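Local coordinates for putative acetoin utilization protein, acetoin dehydrogenase (Thermus thermophilus, PDB 5AWE), which is of unknown function but pairs CBS domains with an ACT domain and probably senses a small ligand, perhaps to regulate acetoin use, at residues Thr18-Ala23 with Ala73-Arg78; Pro162-Val167 with Glu191-Arg196. All blocks are in the same frame, centred on the assembly; numbering follows the deposited sequence.

Contact 1 (Thr18-Ala23 with Ala73-Arg78)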
ATOM      1  N   THR A  18       3.455   1.288 -21.267  1.00 32.06           N
ATOM      2  CA  THR A  18       3.952   2.075 -20.143  1.00 32.55           C
ATOM      3  C   THR A  18       3.348   1.522 -18.847  1.00 32.68           C
ATOM      4  O   THR A  18       2.143   1.282 -18.770  1.00 32.29           O
ATOM      5  CB  THR A  18       3.548   3.561 -20.289  1.00 30.65           C
ATOM      6  OG1 THR A  18       4.050   4.072 -21.530  1.00 31.03           O
ATOM      7  CG2 THR A  18       4.106   4.385 -19.140  1.00 24.69           C
ATOM      8  N   PRO A  19       4.181   1.302 -17.816  1.00 32.61           N
ATOM      9  CA  PRO A  19       3.649   0.773 -16.553  1.00 32.42           C
ATOM     10  C   PRO A  19       2.791   1.833 -15.872  1.00 32.50           C
ATOM     11  O   PRO A  19       3.147   3.013 -15.870  1.00 32.05           O
ATOM     12  CB  PRO A  19       4.902   0.447 -15.730  1.00 34.06           C
ATOM     13  CG  PRO A  19       6.030   0.419 -16.721  1.00 31.95           C
ATOM     14  CD  PRO A  19       5.647   1.420 -17.781  1.00 33.50           C
ATOM     15  N   VAL A  20       1.668   1.411 -15.296  1.00 32.35           N
ATOM     16  CA  VAL A  20       0.757   2.331 -14.635  1.00 33.59           C
ATOM     17  C   VAL A  20       1.491   3.270 -13.682  1.00 34.88           C
ATOM     18  O   VAL A  20       1.224   4.475 -13.665  1.00 34.81           O
ATOM     19  CB  VAL A  20      -0.352   1.560 -13.855  1.00 34.57           C
ATOM     20  CG1 VAL A  20      -1.149   2.514 -12.970  1.00 28.74           C
ATOM     21  CG2 VAL A  20      -1.298   0.880 -14.840  1.00 35.45           C
ATOM     22  N   LEU A  21       2.423   2.733 -12.898  1.00 35.60           N
ATOM     23  CA  LEU A  21       3.078   3.550 -11.879  1.00 37.45           C
ATOM     24  C   LEU A  21       4.076   4.541 -12.464  1.00 37.17           C
ATOM     25  O   LEU A  21       4.380   5.561 -11.848  1.00 36.83           O
ATOM     26  CB  LEU A  21       3.759   2.663 -10.825  1.00 38.81           C
ATOM     27  CG  LEU A  21       4.664   1.509 -11.250  1.00 43.08           C
ATOM     28  CD1 LEU A  21       6.040   2.025 -11.665  1.00 42.34           C
ATOM     29  CD2 LEU A  21       4.789   0.538 -10.080  1.00 46.03           C
ATOM     30  N   GLU A  22       4.576   4.252 -13.657  1.00 37.83           N
ATOM     31  CA  GLU A  22       5.457   5.189 -14.330  1.00 39.50           C
ATOM     32  C   GLU A  22       4.628   6.335 -14.894  1.00 39.27           C
ATOM     33  O   GLU A  22       5.030   7.497 -14.830  1.00 40.28           O
ATOM     34  CB  GLU A  22       6.222   4.495 -15.458  1.00 43.73           C
ATOM     35  CG  GLU A  22       7.669   4.965 -15.599  1.00 56.65           C
ATOM     36  CD  GLU A  22       7.820   6.481 -15.475  1.00 65.92           C
ATOM     37  OE1 GLU A  22       7.912   7.165 -16.524  1.00 66.21           O
ATOM     38  OE2 GLU A  22       7.852   6.985 -14.328  1.00 64.76           O
ATOM     39  N   ALA A  23       3.461   6.007 -15.438  1.00 38.46           N
ATOM     40  CA  ALA A  23       2.568   7.021 -15.980  1.00 36.86           C
ATOM     41  C   ALA A  23       2.200   8.018 -14.888  1.00 36.74           C
ATOM     42  O   ALA A  23       2.202   9.225 -15.115  1.00 36.35           O
ATOM     43  CB  ALA A  23       1.316   6.368 -16.540  1.00 32.31           C
ATOM     44  N   ALA A  73       2.486  -2.978  -9.773  1.00 34.44           N
ATOM     45  CA  ALA A  73       3.822  -2.789 -10.318  1.00 33.66           C
ATOM     46  C   ALA A  73       3.888  -3.233 -11.768  1.00 33.82           C
ATOM     47  O   ALA A  73       4.675  -2.700 -12.550  1.00 34.73           O
ATOM     48  CB  ALA A  73       4.844  -3.565  -9.484  1.00 34.14           C
ATOM     49  N   LYS A  74       3.060  -4.207 -12.129  1.00 32.98           N
ATOM     50  CA  LYS A  74       3.108  -4.767 -13.472  1.00 32.93           C
ATOM     51  C   LYS A  74       1.914  -4.385 -14.353  1.00 32.76           C
ATOM     52  O   LYS A  74       1.915  -4.647 -15.557  1.00 32.87           O
ATOM     53  CB  LYS A  74       3.237  -6.287 -13.392  1.00 33.93           C
ATOM     54  CG  LYS A  74       4.657  -6.758 -13.089  1.00 43.85           C
ATOM     55  CD  LYS A  74       4.709  -8.225 -12.675  1.00 44.59           C
ATOM     56  CE  LYS A  74       3.979  -9.125 -13.665  1.00 50.30           C
ATOM     57  NZ  LYS A  74       2.494  -9.005 -13.549  1.00 51.65           N
ATOM     58  N   LEU A  75       0.898  -3.767 -13.762  1.00 31.20           N
ATOM     59  CA  LEU A  75      -0.244  -3.311 -14.548  1.00 31.24           C
ATOM     60  C   LEU A  75       0.238  -2.263 -15.559  1.00 30.19           C
ATOM     61  O   LEU A  75       1.009  -1.367 -15.212  1.00 29.16           O
ATOM     62  CB  LEU A  75      -1.311  -2.708 -13.627  1.00 30.29           C
ATOM     63  CG  LEU A  75      -2.708  -2.445 -14.200  1.00 33.52           C
ATOM     64  CD1 LEU A  75      -3.355  -3.754 -14.630  1.00 29.19           C
ATOM     65  CD2 LEU A  75      -3.568  -1.766 -13.138  1.00 28.06           C
ATOM     66  N   THR A  76      -0.207  -2.392 -16.808  1.00 30.33           N
ATOM     67  CA  THR A  76       0.176  -1.451 -17.864  1.00 29.55           C
ATOM     68  C   THR A  76      -0.963  -0.502 -18.234  1.00 28.81           C
ATOM     69  O   THR A  76      -2.134  -0.808 -18.015  1.00 28.26           O
ATOM     70  CB  THR A  76       0.613  -2.197 -19.140  1.00 30.15           C
ATOM     71  OG1 THR A  76      -0.499  -2.923 -19.683  1.00 27.74           O
ATOM     72  CG2 THR A  76       1.740  -3.173 -18.817  1.00 30.80           C
ATOM     73  N   VAL A  77      -0.603   0.645 -18.804  1.00 28.97           N
ATOM     74  CA  VAL A  77      -1.573   1.647 -19.256  1.00 29.12           C
ATOM     75  C   VAL A  77      -2.676   1.059 -20.138  1.00 29.25           C
ATOM     76  O   VAL A  77      -3.830   1.487 -20.075  1.00 27.46           O
ATOM     77  CB  VAL A  77      -0.850   2.788 -20.023  1.00 30.39           C
ATOM     78  CG1 VAL A  77      -1.848   3.682 -20.725  1.00 28.79           C
ATOM     79  CG2 VAL A  77      -0.022   3.614 -19.046  1.00 30.21           C
ATOM     80  N   ARG A  78      -2.319   0.066 -20.949  1.00 30.93           N
ATOM     81  CA  ARG A  78      -3.272  -0.550 -21.862  1.00 32.28           C
ATOM     82  C   ARG A  78      -4.481  -1.135 -21.142  1.00 32.82           C
ATOM     83  O   ARG A  78      -5.582  -1.139 -21.683  1.00 32.53           O
ATOM     84  CB  ARG A  78      -2.591  -1.647 -22.682  1.00 32.20           C
ATOM     85  CG  ARG A  78      -3.460  -2.177 -23.817  1.00 32.86           C
ATOM     86  CD  ARG A  78      -2.867  -3.427 -24.459  1.00 43.40           C
ATOM     87  NE  ARG A  78      -1.463  -3.254 -24.829  1.00 48.37           N
ATOM     88  CZ  ARG A  78      -1.054  -2.690 -25.961  1.00 49.39           C
ATOM     89  NH1 ARG A  78      -1.944  -2.238 -26.837  1.00 47.30           N
ATOM     90  NH2 ARG A  78       0.244  -2.579 -26.216  1.00 47.88           N
TER
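V77 and V20 each donate a backbone N-H across the gap between the two segments. V77 N reaches T18 O at 2.8 Å, while V20 N reaches L75 O at 2.9 Å. The two bonds flank P19 and T76, whose CA atoms lie 4.3 Å apart, as in a non-hydrogen-bonded antiparallel pair. There is a single bridge; P19 is also the N-cap of helix 20-30, and its carbonyl accepts the N-H of A23. Starting from the backbone, V77 CB sits beside T18 O. With CG1 anti to the backbone N (chi1 169°), CG2 is left anti to the carbonyl carbon, beside the N, and V77 CG2 comes to 3.2 Å from T18 O. V77 CG2 also lies alongside T18 CB and meets A23 CB at 4.0 Å, while the V77 side chain packs on V14 as well. V20 mirrors this with the same torsion: V20 CG2 lies beside L75 O and presses against L75 CG (3.7 Å). Both bonded carbonyl oxygens are thereby flanked by a valine methyl. At the margin, L21 CD2 rests on A73 CA (3.5 Å), and L21 also packs against Y70 of the second subunit. T18 OG1 turns elsewhere, to A15 O. The contact joins the N-terminal end of helix 20-30 to the chain just after helix 65-74, a tie within the CBS pair, or Bateman module.

Contact 2 (Pro162-Val167 with Glu191-Arg196)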
ATOM      1  N   PRO A 162     -24.479  53.831 -26.768  1.00 26.00           N
ATOM      2  CA  PRO A 162     -23.499  54.865 -27.132  1.00 27.60           C
ATOM      3  C   PRO A 162     -23.612  56.072 -26.212  1.00 27.88           C
ATOM      4  O   PRO A 162     -24.698  56.391 -25.737  1.00 28.66           O
ATOM      5  CB  PRO A 162     -23.844  55.199 -28.588  1.00 24.87           C
ATOM      6  CG  PRO A 162     -24.491  53.961 -29.105  1.00 27.29           C
ATOM      7  CD  PRO A 162     -25.287  53.420 -27.929  1.00 28.31           C
ATOM      8  N   PRO A 163     -22.499  56.782 -25.973  1.00 29.42           N
ATOM      9  CA  PRO A 163     -21.138  56.571 -26.486  1.00 30.35           C
ATOM     10  C   PRO A 163     -20.393  55.325 -25.995  1.00 32.05           C
ATOM     11  O   PRO A 163     -19.253  55.079 -26.423  1.00 32.39           O
ATOM     12  CB  PRO A 163     -20.410  57.853 -26.086  1.00 30.28           C
ATOM     13  CG  PRO A 163     -21.080  58.264 -24.825  1.00 31.19           C
ATOM     14  CD  PRO A 163     -22.531  57.836 -24.941  1.00 26.41           C
ATOM     15  N   ALA A 164     -21.012  54.549 -25.104  1.00 30.67           N
ATOM     16  CA  ALA A 164     -20.362  53.348 -24.571  1.00 29.40           C
ATOM     17  C   ALA A 164     -20.474  52.173 -25.544  1.00 28.10           C
ATOM     18  O   ALA A 164     -21.252  52.221 -26.500  1.00 27.56           O
ATOM     19  CB  ALA A 164     -20.972  52.969 -23.219  1.00 25.67           C
ATOM     20  N   ASN A 165     -19.697  51.121 -25.286  1.00 26.11           N
ATOM     21  CA  ASN A 165     -19.654  49.949 -26.153  1.00 26.50           C
ATOM     22  C   ASN A 165     -20.286  48.737 -25.499  1.00 25.55           C
ATOM     23  O   ASN A 165     -20.243  48.587 -24.277  1.00 26.65           O
ATOM     24  CB  ASN A 165     -18.207  49.595 -26.511  1.00 31.13           C
ATOM     25  CG  ASN A 165     -17.529  50.666 -27.328  1.00 33.82           C
ATOM     26  OD1 ASN A 165     -17.736  50.763 -28.539  1.00 41.88           O
ATOM     27  ND2 ASN A 165     -16.705  51.481 -26.669  1.00 30.57           N
ATOM     28  N   ILE A 166     -20.856  47.862 -26.318  1.00 22.96           N
ATOM     29  CA  ILE A 166     -21.276  46.546 -25.858  1.00 21.86           C
ATOM     30  C   ILE A 166     -20.179  45.539 -26.190  1.00 22.30           C
ATOM     31  O   ILE A 166     -19.668  45.508 -27.320  1.00 20.76           O
ATOM     32  CB  ILE A 166     -22.557  46.110 -26.561  1.00 19.69           C
ATOM     33  CG1 ILE A 166     -23.661  47.122 -26.275  1.00 19.97           C
ATOM     34  CG2 ILE A 166     -22.949  44.707 -26.115  1.00 20.10           C
ATOM     35  CD1 ILE A 166     -24.716  47.183 -27.365  1.00 21.82           C
ATOM     36  N   VAL A 167     -19.813  44.719 -25.208  1.00 21.51           N
ATOM     37  CA  VAL A 167     -18.786  43.696 -25.415  1.00 22.50           C
ATOM     38  C   VAL A 167     -19.383  42.290 -25.524  1.00 21.07           C
ATOM     39  O   VAL A 167     -18.843  41.428 -26.229  1.00 19.63           O
ATOM     40  CB  VAL A 167     -17.744  43.736 -24.274  1.00 26.05           C
ATOM     41  CG1 VAL A 167     -16.763  42.585 -24.403  1.00 28.28           C
ATOM     42  CG2 VAL A 167     -16.989  45.058 -24.332  1.00 31.38           C
ATOM     43  N   GLU A 191     -21.632  54.778 -17.252  1.00 31.38           N
ATOM     44  CA  GLU A 191     -22.499  55.016 -16.102  1.00 32.67           C
ATOM     45  C   GLU A 191     -23.836  55.558 -16.588  1.00 32.62           C
ATOM     46  O   GLU A 191     -24.863  55.389 -15.938  1.00 32.24           O
ATOM     47  CB  GLU A 191     -21.852  56.014 -15.138  1.00 35.17           C
ATOM     48  CG  GLU A 191     -20.404  55.690 -14.767  1.00 42.19           C
ATOM     49  CD  GLU A 191     -19.428  55.952 -15.912  1.00 48.59           C
ATOM     50  OE1 GLU A 191     -19.860  56.485 -16.959  1.00 50.77           O
ATOM     51  OE2 GLU A 191     -18.229  55.626 -15.766  1.00 45.66           O
ATOM     52  N   GLY A 192     -23.816  56.200 -17.749  1.00 33.26           N
ATOM     53  CA  GLY A 192     -25.032  56.779 -18.285  1.00 33.60           C
ATOM     54  C   GLY A 192     -25.973  55.767 -18.904  1.00 33.15           C
ATOM     55  O   GLY A 192     -27.132  56.086 -19.169  1.00 34.75           O
ATOM     56  N   VAL A 193     -25.494  54.546 -19.126  1.00 33.18           N
ATOM     57  CA  VAL A 193     -26.264  53.559 -19.883  1.00 31.72           C
ATOM     58  C   VAL A 193     -27.595  53.183 -19.254  1.00 31.74           C
ATOM     59  O   VAL A 193     -28.614  53.194 -19.937  1.00 31.57           O
ATOM     60  CB  VAL A 193     -25.487  52.249 -20.102  1.00 28.72           C
ATOM     61  CG1 VAL A 193     -26.357  51.280 -20.870  1.00 30.16           C
ATOM     62  CG2 VAL A 193     -24.198  52.513 -20.854  1.00 26.54           C
ATOM     63  N   PRO A 194     -27.605  52.835 -17.951  1.00 32.65           N
ATOM     64  CA  PRO A 194     -28.854  52.453 -17.271  1.00 34.07           C
ATOM     65  C   PRO A 194     -29.940  53.518 -17.422  1.00 36.81           C
ATOM     66  O   PRO A 194     -31.102  53.209 -17.714  1.00 36.97           O
ATOM     67  CB  PRO A 194     -28.438  52.271 -15.808  1.00 26.55           C
ATOM     68  CG  PRO A 194     -26.975  52.042 -15.853  1.00 27.34           C
ATOM     69  CD  PRO A 194     -26.466  52.851 -17.015  1.00 30.22           C
ATOM     70  N   LYS A 195     -29.550  54.776 -17.227  1.00 38.67           N
ATOM     71  CA  LYS A 195     -30.452  55.897 -17.466  1.00 41.13           C
ATOM     72  C   LYS A 195     -31.033  55.763 -18.874  1.00 40.82           C
ATOM     73  O   LYS A 195     -32.229  55.497 -19.048  1.00 40.38           O
ATOM     74  CB  LYS A 195     -29.690  57.226 -17.353  1.00 47.95           C
ATOM     75  CG  LYS A 195     -28.813  57.358 -16.108  1.00 54.05           C
ATOM     76  CD  LYS A 195     -29.603  57.880 -14.910  1.00 62.56           C
ATOM     77  CE  LYS A 195     -29.900  59.369 -15.039  1.00 65.36           C
ATOM     78  NZ  LYS A 195     -30.520  59.929 -13.803  1.00 66.53           N
ATOM     79  N   ARG A 196     -30.162  55.928 -19.867  1.00 39.85           N
ATOM     80  CA  ARG A 196     -30.563  55.933 -21.267  1.00 40.49           C
ATOM     81  C   ARG A 196     -31.476  54.765 -21.625  1.00 41.65           C
ATOM     82  O   ARG A 196     -32.454  54.938 -22.352  1.00 42.16           O
ATOM     83  CB  ARG A 196     -29.326  55.908 -22.163  1.00 38.45           C
ATOM     84  CG  ARG A 196     -28.439  57.128 -22.019  1.00 34.60           C
ATOM     85  CD  ARG A 196     -27.444  57.204 -23.155  1.00 35.99           C
ATOM     86  NE  ARG A 196     -26.351  56.254 -22.987  1.00 30.94           N
ATOM     87  CZ  ARG A 196     -25.192  56.557 -22.415  1.00 33.05           C
ATOM     88  NH1 ARG A 196     -24.985  57.784 -21.960  1.00 31.62           N
ATOM     89  NH2 ARG A 196     -24.249  55.636 -22.285  1.00 30.38           N
TER
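R196 lays its guanidinium beneath the P162-P163 turn, joining helix 193-199 of the ACT domain to the loop that enters strand 165-175, outermost of the sheet within the chain. P162 O stands 3.1 Å above the guanidinium plane of R196, toward its rim; although P162 O is 3.2 Å from R196 NE, the angle is too poor for a hydrogen bond. The peptide before P163 is cis, and P163 CD covers the same face, 3.9 Å from R196 NH2. G192 and V193 cover the opposite face: G192 C lies over its centre, 3.6 Å from the plane of the R196 guanidinium. Beside this, A164 CB touches V193 CG2 at 4.0 Å, a small apolar contact at the edge of the charged group. The polar needs of R196 are met just outside the segments: NE donates to A160 O, NH1 forms a salt bridge with D189, and NH2 makes a weak bond to V161 O. A bend at chi3 (-76°) brings the guanidinium to these partners, which probably fix its rotation. A leucine in its place would probably leave D189 without its ionic mate, A160 O without its donor and the proline turn less firmly held to the helix. Farther out, V193 packs on I143 of the sheet, P162 meets P151 of the third subunit, and V167 O is hydrogen-bonded to T171 OG1 of that same subunit.

How the contacts relate
Contact 1 and contact 2 lie on opposite sides of the chain's centre, with their own centres 58 Å apart and their nearest atoms about 39 Å apart. They come in series: residues 18-23 and 73-78 are joined before residues 162-167 and 191-196 begin. No helix, strand or sheet is common to both. The first belongs to the CBS pair and the second to the ACT domain, whose four-stranded antiparallel sheet follows helix 123-133. Each lies near a different copy of the protein, the second subunit at contact 1 and the third at contact 2, consistent with a tetramer in which both kinds of domain help in assembly.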